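Local atomic coordinates of restriction endonuclease THAI (Thermoplasma acidophilum, PDB entry 3NDH), a protein that cuts double-stranded DNA at a specific sequence as a restriction endonuclease, intercalating into the bound DNA without flipping its bases out. Residues R35-M40 with E63-S68; L43-S48 with G52-E57; S100-T105 with A110-I115; L136-I141 with E187-I192. All blocks are in the same frame, centred on the assembly; numbering follows the deposited sequence.

Contact 1 (R35-M40 with E63-S68); sequences RRLPYM and ERIISS
With chi1 of L37 at -166°, its CG swings beside the carbonyl carbon and CD1 reaches across to I65 and I66; the chi1 of -70° at I65 sets CG2 on the side met by L37 and M40. This joins helices 27-46 and 58-74, a nearly antiparallel pair (150° between the two short segments, axes 11.2 Å apart) lying against the sheet of the PD-(D/E)XK nuclease fold. L37 CD1 rests on I65 CG2 at 3.9 Å and on I66 CD1 at 4.1 Å, the L37 and I66 side chains meeting at about a right angle. From the M40 side, I65 CD1 comes to 3.5 Å from M40 O. Cutting I65 back to alanine is likely to leave a gap beside M40 and remove the methyl that supports L37 CD1. L37 and I66 also press on V139 of the sheet, whereas M40 packs on W222 of the second subunit. Within helix 58-74, R64 O accepts from S68 N and from S68 OG (2.7 Å), which arrive from opposite faces of its carbonyl plane.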
# COMPACT_ATOMS: atom_id res chain seq x y z
N ARG A 35 -25.63 6.96 1.93
CA ARG A 35 -26.04 6.26 0.72
C ARG A 35 -24.87 5.72 -0.11
O ARG A 35 -25.00 4.65 -0.72
CB ARG A 35 -26.91 7.17 -0.15
CG ARG A 35 -28.25 7.49 0.45
CD ARG A 35 -29.17 8.18 -0.56
NE ARG A 35 -28.64 9.48 -0.98
CZ ARG A 35 -28.04 9.74 -2.14
NH1 ARG A 35 -27.87 8.79 -3.05
NH2 ARG A 35 -27.60 10.97 -2.39
N ARG A 36 -23.75 6.43 -0.15
CA ARG A 36 -22.67 6.12 -1.11
C ARG A 36 -21.30 5.76 -0.56
O ARG A 36 -20.49 5.24 -1.32
CB ARG A 36 -22.51 7.28 -2.11
CG ARG A 36 -23.76 7.67 -2.87
CD ARG A 36 -24.31 6.54 -3.68
NE ARG A 36 -25.27 7.00 -4.67
CZ ARG A 36 -25.98 6.20 -5.46
NH1 ARG A 36 -25.90 4.88 -5.34
NH2 ARG A 36 -26.81 6.73 -6.36
N LEU A 37 -21.00 6.06 0.70
CA LEU A 37 -19.67 5.69 1.18
C LEU A 37 -19.40 4.19 1.05
O LEU A 37 -18.30 3.80 0.67
CB LEU A 37 -19.36 6.19 2.59
CG LEU A 37 -17.89 6.12 2.99
CD1 LEU A 37 -16.98 7.01 2.11
CD2 LEU A 37 -17.69 6.45 4.46
N PRO A 38 -20.38 3.32 1.37
CA PRO A 38 -20.10 1.90 1.15
C PRO A 38 -19.71 1.54 -0.29
O PRO A 38 -18.72 0.82 -0.50
CB PRO A 38 -21.41 1.23 1.60
CG PRO A 38 -21.97 2.18 2.59
CD PRO A 38 -21.68 3.53 2.01
N TYR A 39 -20.45 2.05 -1.27
CA TYR A 39 -20.13 1.83 -2.68
C TYR A 39 -18.70 2.27 -3.02
O TYR A 39 -17.93 1.52 -3.63
CB TYR A 39 -21.16 2.51 -3.58
CG TYR A 39 -20.81 2.50 -5.06
CD1 TYR A 39 -20.84 1.33 -5.80
CD2 TYR A 39 -20.36 3.65 -5.68
CE1 TYR A 39 -20.47 1.33 -7.16
CE2 TYR A 39 -20.02 3.67 -7.03
CZ TYR A 39 -20.08 2.52 -7.76
OH TYR A 39 -19.73 2.54 -9.10
N MET A 40 -18.35 3.49 -2.62
CA MET A 40 -17.01 4.02 -2.91
C MET A 40 -15.94 3.16 -2.25
O MET A 40 -14.91 2.85 -2.87
CB MET A 40 -16.88 5.46 -2.42
CG MET A 40 -17.87 6.39 -3.07
SD MET A 40 -17.18 8.04 -3.30
CE MET A 40 -18.72 8.90 -3.60
N GLU A 63 -8.44 6.86 1.93
CA GLU A 63 -8.05 8.21 2.34
C GLU A 63 -8.33 9.21 1.23
O GLU A 63 -8.86 10.29 1.50
CB GLU A 63 -6.57 8.24 2.69
CG GLU A 63 -6.04 9.58 3.18
CD GLU A 63 -4.55 9.62 2.95
OE1 GLU A 63 -3.81 8.73 3.46
OE2 GLU A 63 -4.11 10.53 2.21
N ARG A 64 -8.01 8.85 -0.01
CA ARG A 64 -8.33 9.72 -1.15
C ARG A 64 -9.81 10.06 -1.22
O ARG A 64 -10.19 11.18 -1.52
CB ARG A 64 -7.90 9.08 -2.47
CG ARG A 64 -6.44 9.07 -2.70
CD ARG A 64 -6.12 8.89 -4.18
NE ARG A 64 -4.77 8.43 -4.34
CZ ARG A 64 -4.42 7.40 -5.10
NH1 ARG A 64 -5.31 6.76 -5.84
NH2 ARG A 64 -3.15 7.05 -5.14
N ILE A 65 -10.64 9.05 -0.96
CA ILE A 65 -12.08 9.20 -1.00
C ILE A 65 -12.54 10.19 0.08
O ILE A 65 -13.40 11.05 -0.16
CB ILE A 65 -12.80 7.84 -0.85
CG1 ILE A 65 -12.57 7.01 -2.11
CG2 ILE A 65 -14.28 8.01 -0.59
CD1 ILE A 65 -12.80 5.50 -1.99
N ILE A 66 -11.97 10.09 1.28
CA ILE A 66 -12.35 10.99 2.36
C ILE A 66 -11.83 12.40 2.08
O ILE A 66 -12.56 13.38 2.27
CB ILE A 66 -11.87 10.46 3.73
CG1 ILE A 66 -12.52 9.10 4.06
CG2 ILE A 66 -12.12 11.47 4.84
CD1 ILE A 66 -14.06 9.13 4.13
N SER A 67 -10.59 12.53 1.62
CA SER A 67 -10.11 13.87 1.25
C SER A 67 -10.98 14.51 0.16
O SER A 67 -11.20 15.72 0.16
CB SER A 67 -8.67 13.82 0.78
OG SER A 67 -7.81 13.37 1.83
N SER A 68 -11.46 13.69 -0.76
CA SER A 68 -12.32 14.14 -1.83
C SER A 68 -13.68 14.61 -1.34
O SER A 68 -14.29 15.52 -1.93
CB SER A 68 -12.46 13.07 -2.89
OG SER A 68 -11.20 12.80 -3.49

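Contact 2 (L43-S48 with G52-E57); sequences LAELES and GKVGME. With nucleotides of chain C; nucleotides of chain D.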
# COMPACT_ATOMS: atom_id res chain seq x y z
N LEU A 43 -15.44 0.00 -4.19
CA LEU A 43 -14.56 0.24 -5.35
C LEU A 43 -13.11 0.27 -4.88
O LEU A 43 -12.24 -0.32 -5.50
CB LEU A 43 -14.90 1.54 -6.05
CG LEU A 43 -16.28 1.67 -6.69
CD1 LEU A 43 -16.41 3.02 -7.36
CD2 LEU A 43 -16.56 0.55 -7.66
N ALA A 44 -12.84 0.92 -3.75
CA ALA A 44 -11.47 0.93 -3.22
C ALA A 44 -10.96 -0.47 -2.96
O ALA A 44 -9.82 -0.82 -3.31
CB ALA A 44 -11.38 1.76 -1.96
N GLU A 45 -11.77 -1.30 -2.33
CA GLU A 45 -11.31 -2.66 -2.03
C GLU A 45 -11.13 -3.51 -3.29
O GLU A 45 -10.17 -4.30 -3.38
CB GLU A 45 -12.20 -3.35 -0.99
CG GLU A 45 -13.60 -3.68 -1.41
CD GLU A 45 -14.23 -4.76 -0.54
OE1 GLU A 45 -15.09 -5.50 -1.07
OE2 GLU A 45 -13.89 -4.88 0.66
N LEU A 46 -12.01 -3.33 -4.28
CA LEU A 46 -11.89 -4.05 -5.54
C LEU A 46 -10.61 -3.71 -6.28
O LEU A 46 -10.10 -4.54 -7.06
CB LEU A 46 -13.10 -3.77 -6.43
CG LEU A 46 -14.37 -4.49 -5.98
CD1 LEU A 46 -15.58 -3.97 -6.74
CD2 LEU A 46 -14.22 -5.96 -6.23
N GLU A 47 -10.05 -2.54 -6.03
CA GLU A 47 -8.82 -2.08 -6.64
C GLU A 47 -7.59 -2.32 -5.76
O GLU A 47 -6.48 -1.98 -6.15
CB GLU A 47 -8.97 -0.60 -6.96
CG GLU A 47 -10.09 -0.42 -8.01
CD GLU A 47 -10.43 1.00 -8.31
OE1 GLU A 47 -9.53 1.85 -8.20
OE2 GLU A 47 -11.60 1.23 -8.70
N SER A 48 -7.76 -2.93 -4.60
CA SER A 48 -6.69 -3.07 -3.63
C SER A 48 -6.63 -4.47 -3.05
O SER A 48 -6.29 -4.63 -1.88
CB SER A 48 -6.89 -2.12 -2.47
OG SER A 48 -7.08 -0.77 -2.88
N GLY A 52 -9.41 -11.84 -3.82
CA GLY A 52 -10.52 -11.41 -2.98
C GLY A 52 -10.14 -11.03 -1.56
O GLY A 52 -11.02 -10.82 -0.74
N LYS A 53 -8.84 -10.95 -1.27
CA LYS A 53 -8.35 -10.54 0.03
C LYS A 53 -7.82 -9.13 -0.08
O LYS A 53 -7.05 -8.82 -1.00
CB LYS A 53 -7.23 -11.47 0.48
CG LYS A 53 -7.57 -12.95 0.43
CD LYS A 53 -8.66 -13.31 1.42
CE LYS A 53 -9.41 -14.55 0.97
NZ LYS A 53 -10.54 -14.85 1.88
N VAL A 54 -8.20 -8.29 0.88
CA VAL A 54 -7.90 -6.87 0.81
C VAL A 54 -6.52 -6.56 1.41
O VAL A 54 -6.17 -7.04 2.48
CB VAL A 54 -8.99 -6.05 1.52
CG1 VAL A 54 -8.74 -4.57 1.40
CG2 VAL A 54 -10.39 -6.37 0.93
N GLY A 55 -5.73 -5.78 0.66
CA GLY A 55 -4.41 -5.35 1.13
C GLY A 55 -4.54 -4.12 2.03
O GLY A 55 -5.46 -3.32 1.98
N MET A 56 -3.54 -3.97 2.89
CA MET A 56 -3.43 -2.81 3.77
C MET A 56 -3.46 -1.52 3.01
O MET A 56 -3.98 -0.51 3.51
CB MET A 56 -2.11 -2.88 4.57
CG MET A 56 -2.13 -3.96 5.62
SD MET A 56 -0.59 -4.12 6.50
CE MET A 56 -0.55 -2.61 7.43
N GLU A 57 -2.96 -1.54 1.77
CA GLU A 57 -2.89 -0.35 0.95
C GLU A 57 -4.27 0.17 0.56
O GLU A 57 -4.39 1.29 0.06
CB GLU A 57 -2.00 -0.58 -0.28
CG GLU A 57 -2.55 -1.51 -1.31
CD GLU A 57 -2.21 -2.97 -1.12
OE1 GLU A 57 -1.91 -3.41 0.00
OE2 GLU A 57 -2.27 -3.72 -2.14
P DC C 7 -0.76 6.72 7.30
OP1 DC C 7 -1.77 7.78 7.19
OP2 DC C 7 -0.27 6.31 8.65
O5' DC C 7 -1.30 5.43 6.55
C5' DC C 7 -2.14 5.55 5.41
C4' DC C 7 -2.46 4.17 4.88
O4' DC C 7 -1.23 3.50 4.56
C3' DC C 7 -3.14 3.24 5.88
O3' DC C 7 -4.57 3.51 5.90
C2' DC C 7 -2.81 1.87 5.29
C1' DC C 7 -1.49 2.10 4.52
N1 DC C 7 -0.31 1.40 5.06
C2 DC C 7 0.09 0.20 4.46
O2 DC C 7 -0.49 -0.17 3.42
N3 DC C 7 1.09 -0.52 5.00
C4 DC C 7 1.71 -0.08 6.10
N4 DC C 7 2.65 -0.86 6.64
C5 DC C 7 1.38 1.18 6.70
C6 DC C 7 0.37 1.88 6.15
P DG C 8 -5.44 3.18 7.22
OP1 DG C 8 -6.71 3.95 7.11
OP2 DG C 8 -4.57 3.36 8.42
O5' DG C 8 -5.80 1.63 7.09
C5' DG C 8 -5.02 0.62 7.74
C4' DG C 8 -5.52 -0.75 7.34
O4' DG C 8 -4.53 -1.77 7.61
C3' DG C 8 -6.81 -1.23 8.02
O3' DG C 8 -7.55 -1.98 7.05
C2' DG C 8 -6.26 -2.11 9.14
C1' DG C 8 -5.10 -2.78 8.43
N9 DG C 8 -4.05 -3.32 9.28
C8 DG C 8 -3.57 -2.78 10.45
N7 DG C 8 -2.60 -3.48 10.97
C5 DG C 8 -2.44 -4.55 10.10
C6 DG C 8 -1.54 -5.65 10.14
O6 DG C 8 -0.69 -5.92 10.99
N1 DG C 8 -1.72 -6.49 9.04
C2 DG C 8 -2.64 -6.30 8.05
N2 DG C 8 -2.65 -7.21 7.06
N3 DG C 8 -3.50 -5.29 8.01
C4 DG C 8 -3.34 -4.46 9.06
P DG D 6 5.48 -11.19 3.54
OP1 DG D 6 6.42 -12.00 2.75
OP2 DG D 6 6.00 -10.30 4.60
O5' DG D 6 4.60 -10.30 2.56
C5' DG D 6 3.63 -10.90 1.70
C4' DG D 6 2.76 -9.84 1.06
O4' DG D 6 2.05 -9.12 2.09
C3' DG D 6 3.53 -8.76 0.30
O3' DG D 6 3.73 -9.19 -1.04
C2' DG D 6 2.58 -7.58 0.35
C1' DG D 6 1.89 -7.75 1.70
N9 DG D 6 2.39 -6.93 2.80
C8 DG D 6 3.22 -7.34 3.81
N7 DG D 6 3.42 -6.41 4.71
C5 DG D 6 2.70 -5.32 4.25
C6 DG D 6 2.52 -4.05 4.82
O6 DG D 6 2.94 -3.63 5.90
N1 DG D 6 1.74 -3.23 4.01
C2 DG D 6 1.19 -3.59 2.81
N2 DG D 6 0.48 -2.64 2.19
N3 DG D 6 1.32 -4.80 2.28
C4 DG D 6 2.09 -5.61 3.05
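The backbone of G55 donates to S48 O, N to O 2.8 Å, in a straight bond (166°) that ties the turn just after helix 27-46 to the chain leaving the short hairpin of strands 49-50 and 53-54. Beside it, V54 CG2 packs on the E45 side chain at about a right angle, 4.0 Å from CB; the carboxylate of E45, modelled in two conformers, also pairs with K207. S48 turns its hydroxyl back to the last helical turn, OG giving a proton to A44 O at 2.8 Å. Having no side chain, G55 leaves room for the E57 carboxylate, whose OE1 would clash with a CB there. The segment then enters the DNA. M56 lies between the bases of DC7 and DG8 of chain C: CG sits 3.1 Å from N3 of DG8, and the bend at chi3 (69°) brings CE to 3.6 Å from N3 of DC7. E57 OE1 accepts a weak bond of 3.3 Å from N2 of DG6 of chain D, a minor-groove atom. K53 and V54 N hold phosphates. The division of labour suggests that phosphate binding and the S48 bond help to position the loop, while an uncharged thioether, able to replace base stacking without needing polar partners, probably serves as the intercalating wedge.

Contact 3 (S100-T105 with A110-I115); sequences SIKTIT and AGVKLI. With NA (sodium ion), chain E; nucleotides of chain C.
K102 sits on the active-site strand of the PD-(D/E)XK fold and probably corresponds to that motif's lysine; next to it, I101 O binds the sodium ion at 2.2 Å, with D91 as a second protein ligand. A bend at chi4 (-73°) turns K102 NZ onto K113 O, 2.7 Å away and tilted 20° from the carbonyl plane. NZ also gives a hydrogen bond to a water, 2.9 Å off, that binds the sodium and donates to OP2 of DG8 of chain C. A methionine in place of K102 would probably leave K113 O without this donor and the metal-bound water with one partner fewer. V112 lies against both strand side chains, CG1 on K102 CD at 3.7 Å and CG2 on I104 CG1 at 3.8 Å. The K113 side chain leads away from the strand: its NZ donates to N7 of DG8 (2.9 Å), a major-groove contact consistent with base recognition, while bonding G111 O in the carbonyl plane. T103 N and OG1 both grip OP1 of DG8. Strand 97-105 pairs with strand 135-141 and carries helix 58-74 against I101, whereas the loop 110-115 leans on strand 182-184 through V112 and I115 and on F126 of helix 120-129.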
# COMPACT_ATOMS: atom_id res chain seq x y z
N SER A 100 -5.79 13.80 10.46
CA SER A 100 -5.42 12.40 10.34
C SER A 100 -6.67 11.63 9.93
O SER A 100 -7.72 11.84 10.52
CB SER A 100 -4.97 11.92 11.70
OG SER A 100 -4.82 10.51 11.73
N ILE A 101 -6.56 10.78 8.92
CA ILE A 101 -7.63 9.89 8.51
C ILE A 101 -7.23 8.45 8.80
O ILE A 101 -6.09 8.04 8.51
CB ILE A 101 -7.90 10.06 7.00
CG1 ILE A 101 -8.44 11.46 6.71
CG2 ILE A 101 -8.88 9.02 6.49
CD1 ILE A 101 -8.32 11.90 5.25
N LYS A 102 -8.13 7.69 9.42
CA LYS A 102 -7.88 6.28 9.67
C LYS A 102 -9.10 5.45 9.35
O LYS A 102 -10.23 5.88 9.56
CB LYS A 102 -7.42 6.03 11.11
CG LYS A 102 -6.06 6.68 11.37
CD LYS A 102 -5.43 6.32 12.66
CE LYS A 102 -4.03 6.93 12.75
NZ LYS A 102 -2.96 6.30 11.90
N THR A 103 -8.86 4.27 8.79
CA THR A 103 -9.93 3.37 8.44
C THR A 103 -9.64 2.00 9.05
O THR A 103 -8.48 1.57 9.18
CB THR A 103 -10.10 3.28 6.90
OG1 THR A 103 -8.99 2.58 6.30
CG2 THR A 103 -10.26 4.69 6.28
N ILE A 104 -10.72 1.31 9.43
CA ILE A 104 -10.59 0.06 10.15
C ILE A 104 -11.86 -0.76 9.96
O ILE A 104 -12.98 -0.20 10.05
CB ILE A 104 -10.27 0.32 11.64
CG1 ILE A 104 -9.92 -0.97 12.39
CG2 ILE A 104 -11.41 1.04 12.34
CD1 ILE A 104 -8.56 -1.48 12.06
N THR A 105 -11.69 -2.04 9.68
CA THR A 105 -12.80 -2.97 9.51
C THR A 105 -12.96 -3.88 10.73
O THR A 105 -11.98 -4.41 11.26
CB THR A 105 -12.61 -3.81 8.25
OG1 THR A 105 -12.47 -2.95 7.11
CG2 THR A 105 -13.82 -4.70 8.01
N ALA A 110 -10.38 -2.16 16.31
CA ALA A 110 -9.38 -2.76 17.18
C ALA A 110 -8.03 -2.67 16.50
O ALA A 110 -7.97 -2.72 15.27
CB ALA A 110 -9.73 -4.19 17.46
N GLY A 111 -6.97 -2.57 17.30
CA GLY A 111 -5.58 -2.58 16.82
C GLY A 111 -5.13 -1.46 15.87
O GLY A 111 -4.21 -1.68 15.08
N VAL A 112 -5.75 -0.28 15.95
CA VAL A 112 -5.51 0.85 15.01
C VAL A 112 -4.12 1.45 15.28
O VAL A 112 -3.77 1.68 16.43
CB VAL A 112 -6.63 1.92 15.20
CG1 VAL A 112 -6.31 3.24 14.52
CG2 VAL A 112 -7.99 1.36 14.72
N LYS A 113 -3.33 1.71 14.23
CA LYS A 113 -1.94 2.16 14.43
C LYS A 113 -1.80 3.67 14.56
O LYS A 113 -2.46 4.44 13.85
CB LYS A 113 -1.01 1.67 13.29
CG LYS A 113 -0.38 0.31 13.52
CD LYS A 113 -1.41 -0.80 13.46
CE LYS A 113 -0.81 -2.18 13.72
NZ LYS A 113 -1.89 -3.24 13.74
N LEU A 114 -0.89 4.06 15.45
CA LEU A 114 -0.46 5.45 15.60
C LEU A 114 0.81 5.77 14.80
O LEU A 114 1.00 6.90 14.36
CB LEU A 114 -0.24 5.77 17.08
CG LEU A 114 -1.49 5.66 17.95
CD1 LEU A 114 -1.09 5.84 19.42
CD2 LEU A 114 -2.54 6.68 17.57
N ILE A 115 1.67 4.77 14.60
CA ILE A 115 2.87 4.88 13.76
C ILE A 115 3.21 3.45 13.29
O ILE A 115 2.94 2.49 14.01
CB ILE A 115 4.04 5.55 14.53
CG1 ILE A 115 5.21 5.84 13.58
CG2 ILE A 115 4.51 4.70 15.71
CD1 ILE A 115 6.26 6.79 14.14
NA NA E . -3.95 7.99 7.97
P DG C 8 -5.44 3.18 7.22
OP1 DG C 8 -6.71 3.95 7.11
OP2 DG C 8 -4.57 3.36 8.42
O5' DG C 8 -5.80 1.63 7.09
C5' DG C 8 -5.02 0.62 7.74
C4' DG C 8 -5.52 -0.75 7.34
O4' DG C 8 -4.53 -1.77 7.61
C3' DG C 8 -6.81 -1.23 8.02
O3' DG C 8 -7.55 -1.98 7.05
C2' DG C 8 -6.26 -2.11 9.14
C1' DG C 8 -5.10 -2.78 8.43
N9 DG C 8 -4.05 -3.32 9.28
C8 DG C 8 -3.57 -2.78 10.45
N7 DG C 8 -2.60 -3.48 10.97
C5 DG C 8 -2.44 -4.55 10.10
C6 DG C 8 -1.54 -5.65 10.14
O6 DG C 8 -0.69 -5.92 10.99
N1 DG C 8 -1.72 -6.49 9.04
C2 DG C 8 -2.64 -6.30 8.05
N2 DG C 8 -2.65 -7.21 7.06
N3 DG C 8 -3.50 -5.29 8.01
C4 DG C 8 -3.34 -4.46 9.06
P DA C 9 -8.95 -2.70 7.43
OP1 DA C 9 -10.02 -2.07 6.62
OP2 DA C 9 -9.09 -2.76 8.92
O5' DA C 9 -8.70 -4.18 6.89
C5' DA C 9 -8.12 -4.39 5.59
C4' DA C 9 -7.72 -5.84 5.39
O4' DA C 9 -6.62 -6.19 6.27
C3' DA C 9 -8.81 -6.88 5.65
O3' DA C 9 -8.66 -7.96 4.71
C2' DA C 9 -8.49 -7.34 7.07
C1' DA C 9 -6.97 -7.34 7.04
N9 DA C 9 -6.33 -7.19 8.35
C8 DA C 9 -6.58 -6.23 9.29
N7 DA C 9 -5.81 -6.30 10.35
C5 DA C 9 -5.01 -7.41 10.10
C6 DA C 9 -3.97 -8.02 10.84
N6 DA C 9 -3.53 -7.57 12.02
N1 DA C 9 -3.38 -9.10 10.30
C2 DA C 9 -3.80 -9.54 9.11
N3 DA C 9 -4.76 -9.06 8.32
C4 DA C 9 -5.33 -7.98 8.88
P DG C 6 4.55 6.48 9.69
OP1 DG C 6 3.65 7.22 10.61
OP2 DG C 6 5.02 5.12 10.06
O5' DG C 6 3.87 6.44 8.25
C5' DG C 6 3.44 7.65 7.62
C4' DG C 6 2.84 7.35 6.26
O4' DG C 6 3.80 6.62 5.47
C3' DG C 6 1.62 6.45 6.28
O3' DG C 6 0.46 7.25 6.41
C2' DG C 6 1.66 5.80 4.91
C1' DG C 6 3.15 5.59 4.74
N9 DG C 6 3.67 4.32 5.23
C8 DG C 6 4.37 4.10 6.39
N7 DG C 6 4.82 2.89 6.49
C5 DG C 6 4.38 2.26 5.34
C6 DG C 6 4.59 0.94 4.87
O6 DG C 6 5.28 0.05 5.38
N1 DG C 6 3.92 0.71 3.67
C2 DG C 6 3.17 1.63 3.00
N2 DG C 6 2.58 1.21 1.86
N3 DG C 6 3.00 2.88 3.40
C4 DG C 6 3.63 3.12 4.57
O HOH W 1 -3.16 9.05 9.98
O HOH W 2 -0.73 7.98 12.46
O HOH W 3 -3.39 5.77 9.08
O HOH W 4 -11.19 -4.00 13.98
O HOH W 5 -4.81 7.58 5.74

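Contact 4 (L136-I141 with E187-I192); sequences LILVHI and EALKEI
L138 and L189 make the nearer of two apolar touches between strand 135-141 and helix 186-194, CD2 of L138 to CD1 of L189 at 4.0 Å. Both leucines place CG opposite the backbone N (chi1 177° and -176°), which stretches their methyls toward each other, and the side chains cross obliquely. The second touch joins L136 CD2 to I192 CD1 at 4.2 Å. With CA atoms 10.0 Å apart for L136 and I192 and 10.3 Å for L138 and L189, the strand and helix meet only by the ends of their side chains. Neighbours complete the layer: I192 also packs on I152 of strand 146-152 and on I160 of helix 154-164, and L189 on P109. In the mixed central sheet of the nuclease fold, strand 135-141 runs parallel to 97-105 and antiparallel to 146-152, and alternate residues face opposite layers; L136 and L138 look to helix 186-194, I137 and V139 to the side of I66 and helix 58-74. Polar interactions flank the apolar touches. On the outer helix surface, in the conformers given, K190 NZ lies 3.2 Å from E187 OE2 in a salt bridge that may not be permanent, since both residues are modelled twice. S185 OG takes a hydrogen bond from A188 N near the helix start, I192 O accepts from T198 OG1, and H140 NE2 is bonded to G106 O.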
# COMPACT_ATOMS: atom_id res chain seq x y z
N LEU A 136 -9.01 13.89 14.04
CA LEU A 136 -9.07 12.56 13.45
C LEU A 136 -10.43 12.32 12.81
O LEU A 136 -11.47 12.59 13.42
CB LEU A 136 -8.82 11.52 14.55
CG LEU A 136 -9.06 10.04 14.27
CD1 LEU A 136 -8.14 9.54 13.16
CD2 LEU A 136 -8.85 9.23 15.54
N ILE A 137 -10.41 11.86 11.56
CA ILE A 137 -11.58 11.28 10.90
C ILE A 137 -11.34 9.77 10.85
O ILE A 137 -10.40 9.30 10.20
CB ILE A 137 -11.83 11.83 9.48
CG1 ILE A 137 -12.12 13.33 9.53
CG2 ILE A 137 -13.01 11.08 8.81
CD1 ILE A 137 -12.21 13.99 8.14
N LEU A 138 -12.14 9.03 11.62
CA LEU A 138 -12.05 7.58 11.73
C LEU A 138 -13.25 6.94 11.05
O LEU A 138 -14.36 7.22 11.41
CB LEU A 138 -12.00 7.17 13.21
CG LEU A 138 -11.98 5.67 13.49
CD1 LEU A 138 -10.68 5.04 13.09
CD2 LEU A 138 -12.29 5.40 14.98
N VAL A 139 -12.99 6.08 10.07
CA VAL A 139 -14.07 5.34 9.43
C VAL A 139 -14.06 3.90 9.93
O VAL A 139 -13.11 3.15 9.72
CB VAL A 139 -13.93 5.32 7.90
CG1 VAL A 139 -15.21 4.77 7.29
CG2 VAL A 139 -13.62 6.70 7.35
N HIS A 140 -15.14 3.56 10.62
CA HIS A 140 -15.36 2.21 11.11
C HIS A 140 -16.25 1.47 10.12
O HIS A 140 -17.43 1.73 10.01
CB HIS A 140 -15.99 2.27 12.49
CG HIS A 140 -16.47 0.96 12.99
ND1 HIS A 140 -17.55 0.84 13.84
CD2 HIS A 140 -16.02 -0.29 12.78
CE1 HIS A 140 -17.75 -0.43 14.12
NE2 HIS A 140 -16.84 -1.15 13.49
N ILE A 141 -15.62 0.53 9.42
CA ILE A 141 -16.25 -0.25 8.37
C ILE A 141 -16.69 -1.57 8.99
O ILE A 141 -15.94 -2.21 9.71
CB ILE A 141 -15.25 -0.55 7.25
CG1 ILE A 141 -14.62 0.74 6.73
CG2 ILE A 141 -15.89 -1.34 6.10
CD1 ILE A 141 -13.37 0.48 5.92
N GLU A 187 -9.09 0.26 24.69
CA GLU A 187 -9.81 1.07 25.67
C GLU A 187 -9.73 2.57 25.37
O GLU A 187 -10.73 3.28 25.49
CB GLU A 187 -9.28 0.78 27.08
CG GLU A 187 -10.05 1.48 28.18
CD GLU A 187 -11.53 1.14 28.16
OE1 GLU A 187 -11.87 -0.01 27.83
OE2 GLU A 187 -12.36 2.02 28.49
N ALA A 188 -8.56 3.06 24.98
CA ALA A 188 -8.41 4.46 24.57
C ALA A 188 -9.26 4.78 23.33
O ALA A 188 -9.92 5.81 23.29
CB ALA A 188 -6.95 4.79 24.29
N LEU A 189 -9.25 3.86 22.37
CA LEU A 189 -10.02 4.04 21.14
C LEU A 189 -11.51 4.12 21.43
O LEU A 189 -12.21 5.00 20.92
CB LEU A 189 -9.72 2.91 20.17
CG LEU A 189 -10.39 3.02 18.80
CD1 LEU A 189 -10.03 4.34 18.13
CD2 LEU A 189 -10.00 1.84 17.95
N LYS A 190 -12.01 3.21 22.26
CA LYS A 190 -13.43 3.21 22.58
C LYS A 190 -13.81 4.50 23.32
O LYS A 190 -14.88 5.07 23.07
CB LYS A 190 -13.78 1.92 23.34
CG LYS A 190 -14.97 1.96 24.28
CD LYS A 190 -14.81 0.90 25.36
CE LYS A 190 -15.64 1.24 26.58
NZ LYS A 190 -15.19 2.52 27.18
N GLU A 191 -12.93 4.98 24.18
CA GLU A 191 -13.17 6.23 24.90
C GLU A 191 -13.18 7.45 23.97
O GLU A 191 -14.06 8.29 24.09
CB GLU A 191 -12.17 6.38 26.05
CG GLU A 191 -12.46 5.40 27.19
CD GLU A 191 -11.48 5.48 28.34
OE1 GLU A 191 -10.75 6.48 28.44
OE2 GLU A 191 -11.46 4.55 29.17
N ILE A 192 -12.23 7.56 23.04
CA ILE A 192 -12.26 8.71 22.12
C ILE A 192 -13.45 8.66 21.14
O ILE A 192 -13.98 9.69 20.75
CB ILE A 192 -10.92 8.95 21.39
CG1 ILE A 192 -10.56 7.83 20.41
CG2 ILE A 192 -9.79 9.17 22.43
CD1 ILE A 192 -9.33 8.15 19.60

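How the contacts relate
Contacts 1 and 4 are buried and apolar, and lie on the two faces of the central sheet: I66 and L37 of contact 1 reach V139 of strand 135-141, whose alternate residues serve contact 4. Contact 3, also buried, shares that sheet, strands 97-105 and 135-141 being neighbours probably hydrogen-bonded through I104 O to I141 N and K102 O to V139 N, yet it is rich in polar atoms, metal and water, in keeping with its place at the DNA. Contact 2, partly buried, shares helix 27-46 with contact 1, where A44 touches I65; it extends to the DNA bases. Contacts 1 and 2 both border the second subunit, whereas no other protein chain touches contacts 3 and 4.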